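Long-range contact in TRAP dicarboxylate transporter, DctP subunit (Anaerococcus prevoti, PDB 4N91), which binds D-glucuronate, in both its alpha and beta forms, and probably serves as the solute-binding component of a TRAP transporter: residues 73-85 / 89-102. Sequence-based numbering, arbitrary orientation.
Sequences LLGSQIDMVQLTQ and INICVASNAILETF. With BDP (beta-D-glucopyranuronic acid), chain C.
Q77, in the first turn of helix 77-85, reaches across to the end of strand 91-95, and its side chain can be followed atom by atom along the strand. CB lies against I98 CD1. From there chi1 sits at an unusual -136° and the chain runs on extended, laying CG against V93 O and CD over A94 CA. At the tip the amide splits its two ends between protein and sugar: OE1 accepts from S95 N at 2.9 Å, a nearly straight bond (169°) whose donor stands above the carbonyl plane, while NE2 donates to O3 of beta-D-glucuronate at 3.0 Å and to a water that in turn donates to V93 O. Gripped at both ends, the amide is fixed in its rotation, with the NH2 turned to the ligand. Q77 and S95 both line the glucuronate pocket; N38 touches Q77 and binds the same sugar.

One turn on, V81 divides its methyls. CG2 packs on A94 CB at 3.7 Å and also touches I98 CD1, whereas CG1 sits over one face of the F102 ring, 3.8 Å from its centroid, a CH-pi contact. The Q85 amide stands almost perpendicular to that ring, with OE1 at its edge and NE2 bonded to G141 O. I89 tucks CG1 against T84 OG1 late in the helix, while its CG2 meets CD1 of L74, from the loop before the helix, at 3.8 Å, tip to tip; I89 N donates to L83 O, tying the strand's approach to the helix.

Strand 91-95 runs back roughly antiparallel to helix 77-85, 144° between their N-to-C directions, a pairing within the alpha/beta core of a periplasmic-binding-protein fold. It is the middle strand of five, between 31-36 and 242-247; V81, Q85 and L99 also touch F143 of edge strand 143-149.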
loop_
_atom_site.group_PDB
_atom_site.type_symbol
_atom_site.label_atom_id
_atom_site.label_comp_id
_atom_site.label_asym_id
_atom_site.label_seq_id
_atom_site.Cartn_x
_atom_site.Cartn_y
_atom_site.Cartn_z
ATOM N N LEU A 73 7.055 -15.195 2.797
ATOM C CA LEU A 73 7.078 -16.586 3.192
ATOM C C LEU A 73 5.701 -17.269 2.939
ATOM O O LEU A 73 5.612 -18.481 2.852
ATOM C CB LEU A 73 7.513 -16.742 4.646
ATOM C CG LEU A 73 9.014 -16.577 4.921
ATOM C CD1 LEU A 73 9.268 -16.654 6.430
ATOM C CD2 LEU A 73 9.812 -17.642 4.168
ATOM N N LEU A 74 4.622 -16.529 2.851
ATOM C CA LEU A 74 3.348 -17.193 2.611
ATOM C C LEU A 74 2.910 -16.968 1.176
ATOM O O LEU A 74 1.765 -17.233 0.819
ATOM C CB LEU A 74 2.295 -16.702 3.592
ATOM C CG LEU A 74 2.583 -17.067 5.040
ATOM C CD1 LEU A 74 1.568 -16.456 5.977
ATOM C CD2 LEU A 74 2.634 -18.598 5.209
ATOM N N GLY A 75 3.834 -16.479 0.373
ATOM C CA GLY A 75 3.547 -16.132 -1.002
ATOM C C GLY A 75 3.605 -14.637 -1.268
ATOM O O GLY A 75 3.754 -13.822 -0.344
ATOM N N SER A 76 3.494 -14.283 -2.542
ATOM C CA SER A 76 3.300 -12.915 -2.963
ATOM C C SER A 76 2.006 -12.369 -2.345
ATOM O O SER A 76 1.187 -13.122 -1.805
ATOM C CB SER A 76 3.163 -12.897 -4.485
ATOM O OG SER A 76 1.923 -13.498 -4.828
ATOM N N GLN A 77 1.811 -11.059 -2.391
ATOM C CA GLN A 77 0.628 -10.488 -1.782
ATOM C C GLN A 77 -0.665 -11.076 -2.362
ATOM O O GLN A 77 -1.621 -11.392 -1.639
ATOM C CB GLN A 77 0.650 -8.975 -1.973
ATOM C CG GLN A 77 0.284 -8.243 -0.800
ATOM C CD GLN A 77 0.522 -6.760 -0.965
ATOM O OE1 GLN A 77 -0.048 -6.148 -1.848
ATOM N NE2 GLN A 77 1.317 -6.184 -0.094
ATOM N N ILE A 78 -0.698 -11.236 -3.677
ATOM C CA ILE A 78 -1.866 -11.869 -4.310
ATOM C C ILE A 78 -2.123 -13.274 -3.770
ATOM O O ILE A 78 -3.277 -13.592 -3.486
ATOM C CB ILE A 78 -1.731 -11.933 -5.850
ATOM C CG1 ILE A 78 -2.294 -10.660 -6.450
ATOM C CG2 ILE A 78 -2.501 -13.125 -6.402
ATOM C CD1 ILE A 78 -3.851 -10.555 -6.363
ATOM N N ASP A 79 -1.068 -14.083 -3.612
ATOM C CA ASP A 79 -1.096 -15.428 -2.989
ATOM C C ASP A 79 -1.775 -15.289 -1.589
ATOM O O ASP A 79 -2.715 -16.017 -1.241
ATOM C CB ASP A 79 0.339 -16.001 -2.731
ATOM C CG ASP A 79 1.079 -16.550 -3.991
ATOM O OD1 ASP A 79 0.464 -16.737 -5.076
ATOM O OD2 ASP A 79 2.341 -16.803 -3.866
HETATM N N MSE A 80 -1.274 -14.342 -0.794
HETATM C CA MSE A 80 -1.703 -14.198 0.602
HETATM C C MSE A 80 -3.155 -13.756 0.727
HETATM O O MSE A 80 -3.858 -14.229 1.618
HETATM C CB MSE A 80 -0.789 -13.225 1.359
HETATM C CG MSE A 80 0.584 -13.781 1.563
HETATM SE SE MSE A 80 1.636 -12.670 2.801
HETATM C CE MSE A 80 2.165 -11.273 1.530
ATOM N N VAL A 81 -3.610 -12.849 -0.129
ATOM C CA VAL A 81 -5.005 -12.413 -0.066
ATOM C C VAL A 81 -5.910 -13.634 -0.299
ATOM O O VAL A 81 -6.916 -13.822 0.410
ATOM C CB VAL A 81 -5.321 -11.317 -1.061
ATOM C CG1 VAL A 81 -6.826 -10.986 -1.069
ATOM C CG2 VAL A 81 -4.523 -10.066 -0.734
ATOM N N GLN A 82 -5.541 -14.476 -1.268
ATOM C CA GLN A 82 -6.331 -15.668 -1.554
ATOM C C GLN A 82 -6.313 -16.671 -0.400
ATOM O O GLN A 82 -7.343 -17.293 -0.106
ATOM C CB GLN A 82 -5.891 -16.302 -2.890
ATOM C CG GLN A 82 -6.212 -15.399 -4.073
ATOM C CD GLN A 82 -5.683 -15.930 -5.384
ATOM O OE1 GLN A 82 -6.451 -16.375 -6.245
ATOM N NE2 GLN A 82 -4.358 -15.883 -5.549
ATOM N N LEU A 83 -5.181 -16.808 0.279
ATOM C CA LEU A 83 -5.091 -17.672 1.453
ATOM C C LEU A 83 -5.922 -17.099 2.597
ATOM O O LEU A 83 -6.422 -17.843 3.446
ATOM C CB LEU A 83 -3.657 -17.837 1.919
ATOM C CG LEU A 83 -2.736 -18.586 0.956
ATOM C CD1 LEU A 83 -1.307 -18.583 1.513
ATOM C CD2 LEU A 83 -3.252 -20.009 0.736
ATOM N N THR A 84 -6.056 -15.779 2.628
ATOM C CA THR A 84 -6.862 -15.138 3.685
ATOM C C THR A 84 -8.343 -15.358 3.406
ATOM O O THR A 84 -9.135 -15.579 4.326
ATOM C CB THR A 84 -6.537 -13.638 3.794
ATOM O OG1 THR A 84 -5.135 -13.484 4.057
ATOM C CG2 THR A 84 -7.336 -12.995 4.911
ATOM N N GLN A 85 -8.716 -15.328 2.129
ATOM C CA GLN A 85 -10.094 -15.607 1.731
ATOM C C GLN A 85 -10.581 -16.972 2.214
ATOM O O GLN A 85 -11.737 -17.104 2.618
ATOM C CB GLN A 85 -10.239 -15.559 0.214
ATOM C CG GLN A 85 -10.201 -14.193 -0.412
ATOM C CD GLN A 85 -10.431 -14.261 -1.913
ATOM O OE1 GLN A 85 -9.579 -14.739 -2.677
ATOM N NE2 GLN A 85 -11.593 -13.810 -2.338
ATOM N N ILE A 89 -4.703 -18.681 6.034
ATOM C CA ILE A 89 -4.100 -17.808 7.025
ATOM C C ILE A 89 -5.168 -16.844 7.546
ATOM O O ILE A 89 -6.221 -16.651 6.905
ATOM C CB ILE A 89 -2.884 -17.062 6.466
ATOM C CG1 ILE A 89 -3.310 -16.099 5.362
ATOM C CG2 ILE A 89 -1.855 -18.065 5.931
ATOM C CD1 ILE A 89 -2.127 -15.402 4.673
ATOM N N ASN A 90 -4.901 -16.242 8.696
ATOM C CA ASN A 90 -5.923 -15.449 9.373
ATOM C C ASN A 90 -5.907 -13.966 8.973
ATOM O O ASN A 90 -6.949 -13.333 8.835
ATOM C CB ASN A 90 -5.747 -15.563 10.891
ATOM C CG ASN A 90 -5.766 -17.008 11.374
ATOM O OD1 ASN A 90 -4.756 -17.730 11.295
ATOM N ND2 ASN A 90 -6.930 -17.450 11.854
ATOM N N ILE A 91 -4.704 -13.424 8.800
ATOM C CA ILE A 91 -4.503 -11.985 8.613
ATOM C C ILE A 91 -3.368 -11.802 7.623
ATOM O O ILE A 91 -2.382 -12.539 7.663
ATOM C CB ILE A 91 -4.091 -11.301 9.911
ATOM C CG1 ILE A 91 -5.180 -11.408 10.985
ATOM C CG2 ILE A 91 -3.708 -9.826 9.660
ATOM C CD1 ILE A 91 -4.660 -11.156 12.397
ATOM N N CYS A 92 -3.515 -10.847 6.718
ATOM C CA CYS A 92 -2.349 -10.432 5.945
ATOM C C CYS A 92 -2.398 -8.965 5.630
ATOM O O CYS A 92 -3.388 -8.288 5.872
ATOM C CB CYS A 92 -2.203 -11.251 4.686
ATOM S SG CYS A 92 -3.238 -10.787 3.278
ATOM N N VAL A 93 -1.295 -8.473 5.086
ATOM C CA VAL A 93 -1.228 -7.092 4.655
ATOM C C VAL A 93 -1.228 -7.071 3.149
ATOM O O VAL A 93 -0.415 -7.747 2.525
ATOM C CB VAL A 93 0.053 -6.395 5.192
ATOM C CG1 VAL A 93 0.155 -4.974 4.673
ATOM C CG2 VAL A 93 0.051 -6.357 6.702
ATOM N N ALA A 94 -2.123 -6.273 2.579
ATOM C CA ALA A 94 -2.207 -6.113 1.136
ATOM C C ALA A 94 -2.300 -4.642 0.769
ATOM O O ALA A 94 -3.013 -3.880 1.416
ATOM C CB ALA A 94 -3.431 -6.839 0.601
ATOM N N SER A 95 -1.603 -4.230 -0.284
ATOM C CA SER A 95 -1.755 -2.874 -0.766
ATOM C C SER A 95 -3.160 -2.671 -1.291
ATOM O O SER A 95 -3.745 -3.556 -1.926
ATOM C CB SER A 95 -0.761 -2.579 -1.886
ATOM O OG SER A 95 -0.937 -1.274 -2.401
ATOM N N ASN A 96 -3.708 -1.505 -1.022
ATOM C CA ASN A 96 -5.025 -1.158 -1.546
ATOM C C ASN A 96 -5.060 -1.332 -3.073
ATOM O O ASN A 96 -6.116 -1.605 -3.663
ATOM C CB ASN A 96 -5.329 0.281 -1.186
ATOM C CG ASN A 96 -6.775 0.629 -1.354
ATOM O OD1 ASN A 96 -7.582 0.375 -0.472
ATOM N ND2 ASN A 96 -7.113 1.203 -2.488
ATOM N N ALA A 97 -3.905 -1.150 -3.712
ATOM C CA ALA A 97 -3.811 -1.242 -5.168
ATOM C C ALA A 97 -4.413 -2.549 -5.682
ATOM O O ALA A 97 -5.048 -2.571 -6.729
ATOM C CB ALA A 97 -2.356 -1.111 -5.620
ATOM N N ILE A 98 -4.166 -3.657 -4.992
ATOM C CA ILE A 98 -4.624 -4.944 -5.496
ATOM C C ILE A 98 -6.015 -5.331 -5.018
ATOM O O ILE A 98 -6.663 -6.181 -5.604
ATOM C CB ILE A 98 -3.633 -6.101 -5.228
ATOM C CG1 ILE A 98 -3.579 -6.441 -3.750
ATOM C CG2 ILE A 98 -2.207 -5.784 -5.823
ATOM C CD1 ILE A 98 -2.896 -7.756 -3.457
ATOM N N LEU A 99 -6.513 -4.671 -3.981
ATOM C CA LEU A 99 -7.813 -5.037 -3.434
ATOM C C LEU A 99 -8.950 -4.632 -4.361
ATOM O O LEU A 99 -10.021 -5.221 -4.310
ATOM C CB LEU A 99 -8.011 -4.450 -2.058
ATOM C CG LEU A 99 -7.044 -5.027 -1.009
ATOM C CD1 LEU A 99 -7.293 -4.354 0.323
ATOM C CD2 LEU A 99 -7.175 -6.530 -0.871
ATOM N N GLU A 100 -8.707 -3.666 -5.243
ATOM C CA GLU A 100 -9.722 -3.263 -6.215
ATOM C C GLU A 100 -10.144 -4.376 -7.163
ATOM O O GLU A 100 -11.190 -4.285 -7.759
ATOM C CB GLU A 100 -9.253 -2.037 -7.008
ATOM C CG GLU A 100 -8.069 -2.296 -7.908
ATOM C CD GLU A 100 -7.624 -1.071 -8.708
ATOM O OE1 GLU A 100 -7.991 0.082 -8.354
ATOM O OE2 GLU A 100 -6.884 -1.280 -9.694
ATOM N N THR A 101 -9.337 -5.424 -7.298
ATOM C CA THR A 101 -9.697 -6.557 -8.139
ATOM C C THR A 101 -10.591 -7.549 -7.388
ATOM O O THR A 101 -11.166 -8.432 -7.996
ATOM C CB THR A 101 -8.451 -7.284 -8.724
ATOM O OG1 THR A 101 -7.663 -7.864 -7.676
ATOM C CG2 THR A 101 -7.595 -6.316 -9.520
ATOM N N PHE A 102 -10.716 -7.370 -6.078
ATOM C CA PHE A 102 -11.592 -8.193 -5.255
ATOM C C PHE A 102 -12.942 -7.523 -5.034
ATOM O O PHE A 102 -13.958 -8.206 -4.912
ATOM C CB PHE A 102 -10.916 -8.540 -3.910
ATOM C CG PHE A 102 -9.742 -9.453 -4.072
ATOM C CD1 PHE A 102 -8.504 -8.947 -4.430
ATOM C CD2 PHE A 102 -9.884 -10.824 -3.938
ATOM C CE1 PHE A 102 -7.417 -9.803 -4.624
ATOM C CE2 PHE A 102 -8.803 -11.672 -4.130
ATOM C CZ PHE A 102 -7.578 -11.159 -4.464
HETATM C C1 BDP C . 4.901 -1.006 -0.948
HETATM C C2 BDP C . 3.717 -1.449 -0.219
HETATM C C3 BDP C . 3.517 -2.926 -0.399
HETATM C C4 BDP C . 3.369 -3.265 -1.781
HETATM C C5 BDP C . 4.537 -2.763 -2.535
HETATM C C6 BDP C . 4.368 -2.959 -4.064
HETATM O O2 BDP C . 4.160 -1.316 1.189
HETATM O O3 BDP C . 2.348 -3.368 0.367
HETATM O O4 BDP C . 3.177 -4.566 -2.011
HETATM O O5 BDP C . 4.711 -1.318 -2.328
HETATM O O6A BDP C . 4.148 -4.134 -4.429
HETATM O O1 BDP C . 4.864 0.444 -0.958
HETATM O O6B BDP C . 4.680 -2.021 -4.832
HETATM O O HOH W 1 2.238 -7.525 2.434
#